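Local coordinates for muconate lactonizing enzyme (Corynebacterium glutamicum, PDB 3I4K), which is a magnesium-binding member of the enolase superfamily, pairing an N-terminal capping domain with a TIM-barrel-like C-terminal domain, at residues 303-308 against 333-338. Sequence-based numbering, arbitrary orientation.
Sequences TSLEGP and PQLLKD
In the barrel domain of this enolase-superfamily enzyme, the loop after strand 298-301 and the start of helix 308-320 meet the short helix 332-335 and the residue after it. The contact illustrates how a loop near a metal site can pack on a neighbouring short helix by van der Waals contact, with no hydrogen bond between the two segments. The side chain of Leu305 lies about 9 Å from the magnesium ion. With CG anti to the backbone N (chi1 -168°), Leu335 extends CD2 to within 4.1 Å of Leu305 CG, the two side chains meeting at a slant. Strand 8-25 also packs on Leu335, through Leu20 and His24. The loop is braced from within: Ser304 N donates to Glu306 OE2 over 3.0 Å, approaching from above the carboxylate plane, and Thr277 OG1 also bonds that oxygen. Gly307, the N-cap of helix 308-320, bonds through its N to Glu52 of the N-terminal domain. The Pro333 ring meets Glu306 O through CD at 4.0 Å and Pro308 CA through CG at 4.0 Å. Leu336 crosses the Pro308 ring at about a right angle, its CD1 touching Pro308 CD at 3.8 Å and Gly307 CA at 4.0 Å.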
loop_
_atom_site.group_PDB
_atom_site.type_symbol
_atom_site.label_atom_id
_atom_site.label_comp_id
_atom_site.label_asym_id
_atom_site.label_seq_id
_atom_site.Cartn_x
_atom_site.Cartn_y
_atom_site.Cartn_z
ATOM N N THR A 303 14.631 12.741 0.052
ATOM C CA THR A 303 15.096 12.960 -1.310
ATOM C C THR A 303 16.436 12.316 -1.604
ATOM O O THR A 303 17.291 12.187 -0.725
ATOM C CB THR A 303 15.220 14.473 -1.611
ATOM O OG1 THR A 303 15.546 14.659 -2.989
ATOM C CG2 THR A 303 16.300 15.112 -0.751
ATOM N N SER A 304 16.591 11.891 -2.852
ATOM C CA SER A 304 17.830 11.301 -3.324
ATOM C C SER A 304 18.454 12.408 -4.173
ATOM O O SER A 304 19.279 12.144 -5.055
ATOM C CB SER A 304 17.541 10.083 -4.199
ATOM O OG SER A 304 17.057 9.009 -3.420
ATOM N N LEU A 305 18.044 13.645 -3.878
ATOM C CA LEU A 305 18.479 14.830 -4.609
ATOM C C LEU A 305 17.978 14.715 -6.042
ATOM O O LEU A 305 18.748 14.839 -7.001
ATOM C CB LEU A 305 20.003 14.975 -4.588
ATOM C CG LEU A 305 20.629 15.830 -3.480
ATOM C CD1 LEU A 305 19.612 16.217 -2.406
ATOM C CD2 LEU A 305 21.787 15.046 -2.882
ATOM N N GLU A 306 16.680 14.457 -6.171
ATOM C CA GLU A 306 16.049 14.334 -7.482
ATOM C C GLU A 306 15.993 15.685 -8.169
ATOM O O GLU A 306 16.020 16.733 -7.511
ATOM C CB GLU A 306 14.602 13.825 -7.366
ATOM C CG GLU A 306 14.426 12.416 -6.806
ATOM C CD GLU A 306 14.473 12.365 -5.291
ATOM O OE1 GLU A 306 14.570 13.435 -4.653
ATOM O OE2 GLU A 306 14.405 11.249 -4.741
ATOM N N GLY A 307 15.913 15.649 -9.495
ATOM C CA GLY A 307 15.788 16.875 -10.254
ATOM C C GLY A 307 14.322 17.273 -10.158
ATOM O O GLY A 307 13.602 16.754 -9.300
ATOM N N PRO A 308 13.837 18.182 -11.019
ATOM C CA PRO A 308 12.431 18.602 -10.969
ATOM C C PRO A 308 11.430 17.473 -11.197
ATOM O O PRO A 308 10.405 17.409 -10.526
ATOM C CB PRO A 308 12.357 19.683 -12.046
ATOM C CG PRO A 308 13.421 19.250 -13.028
ATOM C CD PRO A 308 14.552 18.878 -12.100
ATOM N N PRO A 333 15.285 20.511 -6.581
ATOM C CA PRO A 333 15.217 21.579 -7.583
ATOM C C PRO A 333 15.976 22.849 -7.202
ATOM O O PRO A 333 16.591 23.487 -8.057
ATOM C CB PRO A 333 13.716 21.815 -7.725
ATOM C CG PRO A 333 13.160 20.430 -7.530
ATOM C CD PRO A 333 13.946 19.948 -6.332
ATOM N N GLN A 334 15.937 23.207 -5.921
ATOM C CA GLN A 334 16.619 24.401 -5.441
ATOM C C GLN A 334 18.139 24.285 -5.451
ATOM O O GLN A 334 18.843 25.284 -5.612
ATOM C CB GLN A 334 16.158 24.744 -4.026
ATOM C CG GLN A 334 14.705 25.164 -3.930
ATOM C CD GLN A 334 14.374 25.786 -2.587
ATOM O OE1 GLN A 334 14.521 25.151 -1.537
ATOM N NE2 GLN A 334 13.930 27.038 -2.612
ATOM N N LEU A 335 18.645 23.069 -5.278
ATOM C CA LEU A 335 20.084 22.831 -5.254
ATOM C C LEU A 335 20.682 22.942 -6.652
ATOM O O LEU A 335 21.876 23.208 -6.810
ATOM C CB LEU A 335 20.372 21.445 -4.672
ATOM C CG LEU A 335 21.821 21.139 -4.303
ATOM C CD1 LEU A 335 22.272 22.092 -3.217
ATOM C CD2 LEU A 335 21.939 19.698 -3.830
ATOM N N LEU A 336 19.851 22.733 -7.664
ATOM C CA LEU A 336 20.301 22.821 -9.045
ATOM C C LEU A 336 20.486 24.287 -9.428
ATOM O O LEU A 336 19.692 25.147 -9.043
ATOM C CB LEU A 336 19.270 22.186 -9.975
ATOM C CG LEU A 336 18.857 20.745 -9.694
ATOM C CD1 LEU A 336 17.716 20.357 -10.616
ATOM C CD2 LEU A 336 20.044 19.822 -9.888
ATOM N N LYS A 337 21.534 24.574 -10.187
ATOM C CA LYS A 337 21.793 25.943 -10.611
ATOM C C LYS A 337 20.896 26.276 -11.808
ATOM O O LYS A 337 20.711 27.440 -12.162
ATOM C CB LYS A 337 23.273 26.103 -10.973
ATOM C CG LYS A 337 23.705 27.529 -11.267
ATOM C CD LYS A 337 25.215 27.630 -11.428
ATOM C CE LYS A 337 25.730 26.682 -12.506
ATOM N NZ LYS A 337 25.103 26.926 -13.843
ATOM N N ASP A 338 20.328 25.238 -12.414
ATOM C CA ASP A 338 19.443 25.402 -13.560
ATOM C C ASP A 338 18.463 24.230 -13.603
ATOM O O ASP A 338 18.638 23.246 -12.885
ATOM C CB ASP A 338 20.268 25.472 -14.847
ATOM C CG ASP A 338 19.426 25.772 -16.070
ATOM O OD1 ASP A 338 18.484 26.583 -15.968
ATOM O OD2 ASP A 338 19.713 25.209 -17.144
#